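Local coordinates for protein alanine racemase, biosynthetic (Pseudomonas aeruginosa PAO1, PDB 6A2F) that carries a pyridoxal phosphate cofactor in an alanine racemase fold, a TIM-barrel domain followed by a C-terminal beta domain, at residues 93-98 and 114-119; 137-142 and 182-187; 215-220 and 329-334; 244-249 and 258-263. One frame throughout, in Å; residues are numbered along the deposited sequence.

Contact 1 (93-98 and 114-119); sequences QLRLDL and LDIPLN
Leu98 and Asn119 pair two neighbouring parallel strands of the TIM barrel, 98-100 and 118-123, near the start of each. Helix 103-112 runs between these strands in the chain, giving the beta-alpha-beta crossover of this fold. Leu98 N donates to Asn119 O at 2.8 Å. The same oxygen receives a CA-H contact from Asp97. The side chains of Asp97 and Asn119 add a second link, Asn119 ND2 to Asp97 OD1 at 3.0 Å. The amide stands almost upright on the carboxylate, with planes 86° apart. The donor reaches OD1 from the syn side but 33° out of the carboxylate plane. A water also donates to Asp97 OD1 and accepts from Asn119 N. It lies close to Leu96 O as well, in a weak bond. Beside the polar links, Leu118 splits its two methyls: CD1 meets Leu98 CD1 at 3.8 Å, and CD2 lies 3.5 Å from Leu96 O. Nearer the start of 114-119, Ile116 has CG1 anti to the backbone N (chi1 -175°). This sends Ile116 CD1 to 3.3 Å from Arg95 NH1; the two side chains cross at about a right angle. Arg95 ends helix 87-93 in a Schellman motif. Asp97 OD2 forms a salt bridge with Arg75, and Asn119 OD1 accepts from Arg152. The buried carboxylate is therefore gripped at both oxygens, which probably keeps it ionised and fixes its rotation.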
# COMPACT_ATOMS: atom_id res chain seq x y z
N GLN A 93 24.42 19.00 -8.61
CA GLN A 93 25.12 17.96 -9.36
C GLN A 93 24.19 17.33 -10.41
O GLN A 93 24.61 17.08 -11.54
CB GLN A 93 25.67 16.88 -8.41
CG GLN A 93 26.41 15.72 -9.08
CD GLN A 93 26.80 14.60 -8.10
OE1 GLN A 93 26.36 13.45 -8.24
NE2 GLN A 93 27.63 14.94 -7.12
N LEU A 94 22.93 17.10 -10.04
CA LEU A 94 21.96 16.44 -10.91
C LEU A 94 21.24 17.41 -11.85
O LEU A 94 20.37 17.00 -12.63
CB LEU A 94 20.95 15.63 -10.09
CG LEU A 94 21.49 14.60 -9.09
CD1 LEU A 94 20.38 14.10 -8.16
CD2 LEU A 94 22.20 13.45 -9.79
N ARG A 95 21.60 18.69 -11.76
CA ARG A 95 21.02 19.75 -12.60
C ARG A 95 19.48 19.74 -12.58
O ARG A 95 18.82 19.57 -13.61
CB ARG A 95 21.57 19.68 -14.03
CG ARG A 95 23.02 20.11 -14.16
CD ARG A 95 23.37 20.28 -15.64
NE ARG A 95 24.50 21.19 -15.86
CZ ARG A 95 24.58 22.06 -16.87
NH1 ARG A 95 25.65 22.84 -16.99
NH2 ARG A 95 23.60 22.16 -17.76
N LEU A 96 18.93 19.94 -11.39
CA LEU A 96 17.49 19.85 -11.17
C LEU A 96 16.83 21.22 -11.09
O LEU A 96 17.46 22.21 -10.71
CB LEU A 96 17.19 19.07 -9.89
CG LEU A 96 17.76 17.66 -9.75
CD1 LEU A 96 17.38 17.08 -8.40
CD2 LEU A 96 17.30 16.75 -10.87
N ASP A 97 15.55 21.26 -11.46
CA ASP A 97 14.72 22.44 -11.25
C ASP A 97 14.24 22.44 -9.81
O ASP A 97 13.67 21.46 -9.34
CB ASP A 97 13.51 22.43 -12.19
CG ASP A 97 13.86 22.87 -13.59
OD1 ASP A 97 15.03 22.77 -14.00
OD2 ASP A 97 12.93 23.32 -14.29
N LEU A 98 14.48 23.55 -9.13
CA LEU A 98 14.10 23.67 -7.73
C LEU A 98 12.75 24.36 -7.58
O LEU A 98 12.35 25.17 -8.42
CB LEU A 98 15.17 24.42 -6.94
CG LEU A 98 16.60 23.86 -6.98
CD1 LEU A 98 17.51 24.75 -6.14
CD2 LEU A 98 16.66 22.41 -6.51
N LEU A 114 25.33 27.74 -4.34
CA LEU A 114 25.70 26.72 -5.32
C LEU A 114 26.64 27.21 -6.42
O LEU A 114 26.74 28.41 -6.70
CB LEU A 114 24.46 26.05 -5.93
CG LEU A 114 23.55 25.27 -4.96
CD1 LEU A 114 22.36 24.71 -5.72
CD2 LEU A 114 24.30 24.17 -4.21
N ASP A 115 27.30 26.24 -7.05
CA ASP A 115 28.32 26.46 -8.07
C ASP A 115 27.71 26.84 -9.42
O ASP A 115 28.37 27.46 -10.25
CB ASP A 115 29.10 25.15 -8.24
CG ASP A 115 30.56 25.38 -8.50
OD1 ASP A 115 31.08 26.46 -8.11
OD2 ASP A 115 31.20 24.47 -9.06
N ILE A 116 26.46 26.45 -9.62
CA ILE A 116 25.80 26.54 -10.92
C ILE A 116 24.41 27.13 -10.72
O ILE A 116 23.73 26.79 -9.74
CB ILE A 116 25.77 25.14 -11.62
CG1 ILE A 116 25.19 25.23 -13.04
CG2 ILE A 116 25.03 24.10 -10.78
CD1 ILE A 116 25.62 24.09 -13.95
N PRO A 117 23.98 28.05 -11.61
CA PRO A 117 22.61 28.54 -11.49
C PRO A 117 21.60 27.46 -11.89
O PRO A 117 21.87 26.66 -12.79
CB PRO A 117 22.57 29.73 -12.46
CG PRO A 117 23.66 29.46 -13.44
CD PRO A 117 24.72 28.72 -12.69
N LEU A 118 20.45 27.44 -11.23
CA LEU A 118 19.43 26.44 -11.50
C LEU A 118 18.08 27.10 -11.77
O LEU A 118 17.86 28.26 -11.39
CB LEU A 118 19.32 25.46 -10.32
CG LEU A 118 20.53 24.60 -9.96
CD1 LEU A 118 20.36 24.03 -8.56
CD2 LEU A 118 20.76 23.48 -10.96
N ASN A 119 17.19 26.38 -12.45
CA ASN A 119 15.83 26.87 -12.65
C ASN A 119 15.08 26.80 -11.32
O ASN A 119 15.10 25.77 -10.64
CB ASN A 119 15.09 26.08 -13.73
CG ASN A 119 15.79 26.13 -15.07
OD1 ASN A 119 16.44 27.12 -15.42
ND2 ASN A 119 15.66 25.06 -15.84
O HOH W 1 17.77 23.56 -13.11

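Contact 2 (137-142 and 182-187); sequences ALRAWH and LDLDFD
His142 of helix 135-145 meets Leu184, Asp185 and Phe186 where an outer helix of the TIM barrel packs on the loop between helix 169-179 and strand 189-190. The imidazole is held on several sides. His142 NE2 donates to Asp185 O at 2.8 Å in a nearly straight bond, 170° at the hydrogen. The acceptor lies in the ring plane, yet the donor sits 39° above the carbonyl plane, so it does not use a lone pair. Leu184 covers one face in a CH-pi contact, its CB 4.1 Å from the ring centroid and almost on the normal. The edge of His142 turns toward the face of Phe186 in a T-shaped pair, centroids 5.3 Å apart. His142 CG is anti to the backbone N (chi1 -177°), which carries the ring out from the helix to these partners. Leu138 CD2 touches Phe186 CZ at the ring edge, 3.8 Å away. Farther out, Arg139 NH2 faces both oxygens of Asp183. Arg139 NH2 is 2.6 Å from Asp183 OD2 in a salt bridge, and its bond to OD1 is weak. Guanidinium and carboxylate are nearly coplanar. Arg139 NH1 has Gly180 O as another partner, while Asp185 O also accepts from Arg146. The chemistry implies that NE2 carries a proton. The bond and the two packed neighbours would fix the ring's rotation.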
# COMPACT_ATOMS: atom_id res chain seq x y z
N ALA A 137 4.13 37.55 -0.21
CA ALA A 137 5.41 36.90 0.03
C ALA A 137 6.09 36.48 -1.27
O ALA A 137 7.31 36.60 -1.41
CB ALA A 137 5.25 35.71 0.97
N LEU A 138 5.29 36.00 -2.23
CA LEU A 138 5.83 35.59 -3.52
C LEU A 138 6.42 36.77 -4.29
O LEU A 138 7.48 36.65 -4.90
CB LEU A 138 4.79 34.85 -4.37
CG LEU A 138 5.39 33.94 -5.45
CD1 LEU A 138 4.59 32.66 -5.59
CD2 LEU A 138 5.52 34.64 -6.80
N ARG A 139 5.73 37.91 -4.25
CA ARG A 139 6.25 39.13 -4.88
C ARG A 139 7.58 39.52 -4.23
O ARG A 139 8.54 39.83 -4.93
CB ARG A 139 5.23 40.28 -4.79
CG ARG A 139 3.83 39.90 -5.26
CD ARG A 139 2.87 41.07 -5.34
NE ARG A 139 2.86 41.63 -6.68
CZ ARG A 139 1.94 41.38 -7.60
NH1 ARG A 139 0.91 40.59 -7.33
NH2 ARG A 139 2.04 41.93 -8.79
N ALA A 140 7.63 39.45 -2.90
CA ALA A 140 8.86 39.74 -2.16
C ALA A 140 10.02 38.82 -2.58
O ALA A 140 11.13 39.30 -2.82
CB ALA A 140 8.61 39.62 -0.66
N TRP A 141 9.74 37.52 -2.68
CA TRP A 141 10.74 36.55 -3.10
C TRP A 141 11.14 36.72 -4.57
O TRP A 141 12.29 36.48 -4.93
CB TRP A 141 10.31 35.12 -2.78
CG TRP A 141 10.57 34.78 -1.36
CD1 TRP A 141 9.70 34.90 -0.31
CD2 TRP A 141 11.81 34.32 -0.81
NE1 TRP A 141 10.32 34.52 0.86
CE2 TRP A 141 11.61 34.16 0.58
CE3 TRP A 141 13.06 34.02 -1.35
CZ2 TRP A 141 12.62 33.71 1.44
CZ3 TRP A 141 14.07 33.57 -0.50
CH2 TRP A 141 13.84 33.42 0.88
N HIS A 142 10.19 37.14 -5.40
CA HIS A 142 10.50 37.45 -6.80
C HIS A 142 11.53 38.58 -6.86
O HIS A 142 12.52 38.48 -7.59
CB HIS A 142 9.25 37.82 -7.60
CG HIS A 142 9.52 38.08 -9.05
ND1 HIS A 142 9.92 39.32 -9.51
CD2 HIS A 142 9.49 37.26 -10.13
CE1 HIS A 142 10.10 39.25 -10.82
NE2 HIS A 142 9.85 38.02 -11.22
N LEU A 182 0.86 37.72 -12.93
CA LEU A 182 1.47 37.65 -14.26
C LEU A 182 1.95 39.00 -14.81
O LEU A 182 2.37 39.11 -15.97
CB LEU A 182 0.54 36.91 -15.25
CG LEU A 182 0.18 35.45 -14.91
CD1 LEU A 182 -0.40 34.74 -16.13
CD2 LEU A 182 1.35 34.66 -14.35
N ASP A 183 1.91 40.03 -13.96
CA ASP A 183 2.59 41.29 -14.23
C ASP A 183 4.10 41.15 -13.96
O ASP A 183 4.90 41.94 -14.47
CB ASP A 183 2.00 42.42 -13.38
CG ASP A 183 2.03 42.09 -11.90
OD1 ASP A 183 1.17 41.30 -11.44
OD2 ASP A 183 2.89 42.64 -11.18
N LEU A 184 4.46 40.15 -13.16
CA LEU A 184 5.86 39.87 -12.82
C LEU A 184 6.56 39.07 -13.92
O LEU A 184 5.93 38.25 -14.60
CB LEU A 184 5.96 39.09 -11.51
CG LEU A 184 5.40 39.70 -10.22
CD1 LEU A 184 5.34 38.63 -9.13
CD2 LEU A 184 6.23 40.90 -9.76
N ASP A 185 7.86 39.30 -14.06
CA ASP A 185 8.67 38.63 -15.08
C ASP A 185 8.96 37.18 -14.69
O ASP A 185 9.78 36.90 -13.81
CB ASP A 185 9.98 39.40 -15.31
CG ASP A 185 10.76 38.92 -16.53
OD1 ASP A 185 10.51 37.79 -17.02
OD2 ASP A 185 11.63 39.68 -17.00
N PHE A 186 8.28 36.26 -15.37
CA PHE A 186 8.46 34.83 -15.19
C PHE A 186 8.88 34.18 -16.51
O PHE A 186 8.33 34.50 -17.56
CB PHE A 186 7.17 34.18 -14.70
CG PHE A 186 6.88 34.38 -13.24
CD1 PHE A 186 7.75 33.89 -12.27
CD2 PHE A 186 5.73 35.05 -12.83
CE1 PHE A 186 7.47 34.07 -10.92
CE2 PHE A 186 5.45 35.23 -11.49
CZ PHE A 186 6.32 34.73 -10.52
N ASP A 187 9.84 33.27 -16.44
CA ASP A 187 10.28 32.54 -17.62
C ASP A 187 9.29 31.45 -18.01
O ASP A 187 9.04 31.22 -19.19
CB ASP A 187 11.67 31.94 -17.39
CG ASP A 187 12.73 32.99 -17.21
OD1 ASP A 187 13.06 33.68 -18.19
OD2 ASP A 187 13.24 33.14 -16.08

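Contact 3 (215-220 and 329-334); sequences YGSTPL and SVDEVA
Asp331, in the first turn of helix 330-336, sends its side chain to Ser217 and Thr218. Its CB lies 4.1 Å from Thr218 CG2. CG is anti to the carbonyl carbon (chi1 -61°), which turns the carboxylate to the 215-220 loop. Asp331 CG comes 3.6 Å from Thr218 CG2. At the tip the oxygens part. OD1 accepts from Ser217 OG at 2.6 Å through its syn lone pair. OD2 accepts from Thr218 N at 2.9 Å, also from the syn side but 32° out of the carboxylate plane. Thr218 CG2 packs 3.3 Å from OD2, while Thr218 OG1 faces away into an ST turn with Leu220 N and also pairs with Leu223 O. Beside the carboxylate, Val330 CG1 touches Ser217 CB at 4.1 Å. Ser329 caps the helix, its OG accepting from Asp331 N, and a water joins that OG to Gly216 O. One carboxylate thus ties the loop after strand 207-208 to a helix of the C-terminal region. Two donors and the nearby helix N terminus would favour its ionised form, and the two bonds would limit its rotation.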
# COMPACT_ATOMS: atom_id res chain seq x y z
N TYR A 215 -1.53 7.39 -16.99
CA TYR A 215 -1.63 5.97 -16.66
C TYR A 215 -3.02 5.38 -16.98
O TYR A 215 -3.31 4.23 -16.66
CB TYR A 215 -1.20 5.73 -15.21
CG TYR A 215 0.12 6.40 -14.88
CD1 TYR A 215 1.34 5.81 -15.21
CD2 TYR A 215 0.15 7.65 -14.26
CE1 TYR A 215 2.54 6.42 -14.92
CE2 TYR A 215 1.35 8.28 -13.97
CZ TYR A 215 2.55 7.67 -14.30
OH TYR A 215 3.74 8.29 -14.00
N GLY A 216 -3.85 6.19 -17.64
CA GLY A 216 -5.15 5.74 -18.11
C GLY A 216 -6.18 5.65 -17.00
O GLY A 216 -7.11 4.84 -17.07
N SER A 217 -6.00 6.47 -15.98
CA SER A 217 -6.98 6.63 -14.92
C SER A 217 -7.51 8.05 -14.99
O SER A 217 -6.73 9.01 -15.09
CB SER A 217 -6.33 6.34 -13.56
OG SER A 217 -7.17 6.74 -12.48
N THR A 218 -8.84 8.19 -14.96
CA THR A 218 -9.48 9.51 -15.02
C THR A 218 -9.13 10.41 -13.83
O THR A 218 -9.18 9.96 -12.68
CB THR A 218 -11.02 9.42 -15.17
OG1 THR A 218 -11.55 10.74 -15.36
CG2 THR A 218 -11.68 8.80 -13.93
N PRO A 219 -8.78 11.68 -14.11
CA PRO A 219 -8.62 12.71 -13.09
C PRO A 219 -9.93 13.41 -12.73
O PRO A 219 -9.97 14.20 -11.79
CB PRO A 219 -7.69 13.71 -13.76
CG PRO A 219 -8.01 13.60 -15.21
CD PRO A 219 -8.37 12.15 -15.45
N LEU A 220 -11.00 13.13 -13.47
CA LEU A 220 -12.26 13.86 -13.35
C LEU A 220 -13.33 13.08 -12.60
O LEU A 220 -13.37 11.85 -12.66
CB LEU A 220 -12.78 14.28 -14.73
CG LEU A 220 -11.81 14.98 -15.69
CD1 LEU A 220 -12.44 15.12 -17.06
CD2 LEU A 220 -11.37 16.34 -15.15
N SER A 329 -12.16 -1.04 -15.07
CA SER A 329 -11.44 0.20 -14.77
C SER A 329 -11.03 0.30 -13.31
O SER A 329 -11.85 0.09 -12.40
CB SER A 329 -12.27 1.41 -15.18
OG SER A 329 -11.53 2.61 -14.98
N VAL A 330 -9.76 0.63 -13.10
CA VAL A 330 -9.23 0.86 -11.76
C VAL A 330 -10.08 1.92 -11.05
O VAL A 330 -10.27 1.89 -9.83
CB VAL A 330 -7.71 1.23 -11.80
CG1 VAL A 330 -7.45 2.51 -12.58
CG2 VAL A 330 -7.13 1.31 -10.40
N ASP A 331 -10.64 2.83 -11.85
CA ASP A 331 -11.51 3.90 -11.36
C ASP A 331 -12.82 3.36 -10.80
O ASP A 331 -13.27 3.82 -9.76
CB ASP A 331 -11.74 4.95 -12.44
CG ASP A 331 -10.45 5.61 -12.89
OD1 ASP A 331 -9.62 5.94 -12.02
OD2 ASP A 331 -10.25 5.78 -14.12
N GLU A 332 -13.42 2.39 -11.49
CA GLU A 332 -14.65 1.77 -10.99
C GLU A 332 -14.40 1.03 -9.68
O GLU A 332 -15.17 1.17 -8.72
CB GLU A 332 -15.27 0.82 -12.03
CG GLU A 332 -16.73 0.47 -11.75
CD GLU A 332 -17.25 -0.72 -12.54
OE1 GLU A 332 -16.84 -0.89 -13.71
OE2 GLU A 332 -18.07 -1.48 -12.00
N VAL A 333 -13.32 0.25 -9.64
CA VAL A 333 -12.96 -0.52 -8.44
C VAL A 333 -12.69 0.41 -7.26
O VAL A 333 -13.18 0.18 -6.16
CB VAL A 333 -11.75 -1.47 -8.68
CG1 VAL A 333 -11.42 -2.26 -7.43
CG2 VAL A 333 -12.05 -2.42 -9.83
N ALA A 334 -11.93 1.47 -7.52
CA ALA A 334 -11.62 2.48 -6.51
C ALA A 334 -12.87 3.18 -5.97
O ALA A 334 -12.97 3.45 -4.78
CB ALA A 334 -10.64 3.50 -7.06
O HOH W 2 -8.98 2.94 -16.16

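Contact 4 (244-249 and 258-263); sequences REVAVG and WIAERP
The flat groups that meet here are backbone peptides, and the amide of Gly249 meets the carbonyl oxygen of Ala260. Gly249 N donates to Ala260 O at 2.7 Å, almost straight at the hydrogen (178°) and tilted 21° from the carbonyl plane. Val248 CA also brings a CA-H contact to Ala260 O, at 3.5 Å. No aromatic ring takes part: the Trp258 indole packs on Ala264, Ile266 and Ala297 instead. Val248 has CG2 anti to its backbone N, with CG1 in the tight position between N and the carbonyl carbon (chi1 62°). Val248 CG2 thus comes alongside the next peptide, 3.4 Å from Glu261 O. Ala260 CB points toward 244-249. Ala260 CB meets Ala247 O at 3.4 Å and Val246 CG1 at 4.1 Å. Ile259 CG2 lies 3.8 Å from Gly249 CA. Gly249 has positive phi, a shape that suits glycine. Arg262 turns away to a salt bridge with Asp311. Arg244 pairs with Asp125 of the second subunit, and His129 of that subunit packs on Val246, so the strand end also borders the dimer interface. Val246 further bonds through its backbone to Ala264, and Ala260 to Glu250. The segments form the neck of a small antiparallel excursion, strands 251-252 and 258-259, inserted between the longer antiparallel strands 234-246 and 264-269 of the C-terminal beta domain.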
# COMPACT_ATOMS: atom_id res chain seq x y z
N ARG A 244 -15.35 -23.32 -3.62
CA ARG A 244 -16.12 -23.97 -2.56
C ARG A 244 -17.63 -23.86 -2.75
O ARG A 244 -18.13 -22.90 -3.36
CB ARG A 244 -15.79 -23.37 -1.19
CG ARG A 244 -14.51 -23.89 -0.55
CD ARG A 244 -14.62 -23.83 0.97
NE ARG A 244 -14.90 -25.15 1.57
CZ ARG A 244 -16.10 -25.57 1.97
NH1 ARG A 244 -17.17 -24.79 1.86
NH2 ARG A 244 -16.23 -26.78 2.50
N GLU A 245 -18.34 -24.84 -2.21
CA GLU A 245 -19.78 -24.77 -2.05
C GLU A 245 -20.07 -24.25 -0.64
O GLU A 245 -19.52 -24.76 0.34
CB GLU A 245 -20.41 -26.16 -2.23
CG GLU A 245 -20.23 -26.77 -3.61
CD GLU A 245 -21.03 -26.06 -4.68
OE1 GLU A 245 -20.63 -26.13 -5.87
OE2 GLU A 245 -22.07 -25.43 -4.35
N VAL A 246 -20.93 -23.24 -0.55
CA VAL A 246 -21.31 -22.66 0.74
C VAL A 246 -22.83 -22.68 0.87
O VAL A 246 -23.53 -22.08 0.04
CB VAL A 246 -20.77 -21.22 0.92
CG1 VAL A 246 -21.10 -20.68 2.30
CG2 VAL A 246 -19.27 -21.17 0.69
N ALA A 247 -23.32 -23.37 1.89
CA ALA A 247 -24.76 -23.51 2.13
C ALA A 247 -25.39 -22.22 2.67
O ALA A 247 -24.68 -21.35 3.18
CB ALA A 247 -25.03 -24.67 3.08
N VAL A 248 -26.71 -22.11 2.54
CA VAL A 248 -27.46 -20.96 3.07
C VAL A 248 -27.21 -20.81 4.58
O VAL A 248 -27.18 -21.80 5.31
CB VAL A 248 -28.97 -21.07 2.72
CG1 VAL A 248 -29.61 -22.30 3.34
CG2 VAL A 248 -29.73 -19.80 3.12
N GLY A 249 -27.00 -19.57 5.02
CA GLY A 249 -26.75 -19.27 6.43
C GLY A 249 -25.31 -19.43 6.87
O GLY A 249 -24.96 -19.05 8.00
N TRP A 258 -19.97 -11.79 5.48
CA TRP A 258 -20.78 -12.20 4.34
C TRP A 258 -21.51 -13.51 4.67
O TRP A 258 -20.87 -14.52 4.97
CB TRP A 258 -19.90 -12.34 3.10
CG TRP A 258 -20.64 -12.51 1.81
CD1 TRP A 258 -21.01 -11.53 0.94
CD2 TRP A 258 -21.11 -13.75 1.24
NE1 TRP A 258 -21.68 -12.07 -0.13
CE2 TRP A 258 -21.75 -13.43 0.02
CE3 TRP A 258 -21.04 -15.09 1.64
CZ2 TRP A 258 -22.34 -14.40 -0.80
CZ3 TRP A 258 -21.62 -16.06 0.83
CH2 TRP A 258 -22.26 -15.71 -0.38
N ILE A 259 -22.84 -13.48 4.62
CA ILE A 259 -23.66 -14.65 4.90
C ILE A 259 -24.44 -15.06 3.65
O ILE A 259 -25.15 -14.25 3.06
CB ILE A 259 -24.63 -14.42 6.09
CG1 ILE A 259 -23.85 -14.10 7.37
CG2 ILE A 259 -25.54 -15.63 6.30
CD1 ILE A 259 -24.67 -13.50 8.51
N ALA A 260 -24.29 -16.32 3.25
CA ALA A 260 -24.95 -16.87 2.07
C ALA A 260 -26.47 -16.96 2.24
O ALA A 260 -26.96 -17.50 3.24
CB ALA A 260 -24.38 -18.24 1.72
N GLU A 261 -27.20 -16.43 1.26
CA GLU A 261 -28.66 -16.40 1.29
C GLU A 261 -29.30 -17.41 0.35
O GLU A 261 -30.49 -17.73 0.48
CB GLU A 261 -29.16 -14.99 0.99
CG GLU A 261 -28.91 -14.00 2.12
CD GLU A 261 -29.25 -12.57 1.74
OE1 GLU A 261 -29.80 -11.85 2.59
OE2 GLU A 261 -28.97 -12.18 0.58
N ARG A 262 -28.52 -17.89 -0.61
CA ARG A 262 -28.90 -19.00 -1.48
C ARG A 262 -27.69 -19.94 -1.55
O ARG A 262 -26.58 -19.50 -1.23
CB ARG A 262 -29.29 -18.48 -2.87
CG ARG A 262 -28.17 -17.78 -3.63
CD ARG A 262 -28.72 -16.82 -4.68
NE ARG A 262 -27.65 -16.17 -5.44
CZ ARG A 262 -27.36 -16.43 -6.72
NH1 ARG A 262 -26.37 -15.78 -7.31
NH2 ARG A 262 -28.07 -17.32 -7.41
N PRO A 263 -27.88 -21.22 -1.94
CA PRO A 263 -26.69 -22.06 -2.06
C PRO A 263 -25.65 -21.36 -2.92
O PRO A 263 -25.95 -20.94 -4.04
CB PRO A 263 -27.21 -23.33 -2.75
CG PRO A 263 -28.65 -23.38 -2.37
CD PRO A 263 -29.11 -21.95 -2.32

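Overall arrangement
From the N terminus, contact 1 closes first, around helix 103-112, and ties neighbouring barrel strands. Contact 2 follows in series. It closes a longer loop from helix 135-145 to the approach to strand 189-190, on the same side of the chain's centre as contact 1, with centres about 20 Å apart. Contact 3 opens only at 215-220 and waits more than a hundred residues for 329-334, joining the barrel to the C-terminal region. Contact 4 is nested inside that loop, a short closure in the beta domain. No pair of contacts crosses. Contacts 1 and 4 lie on opposite sides of the chain's centre, with centres about 64 Å apart.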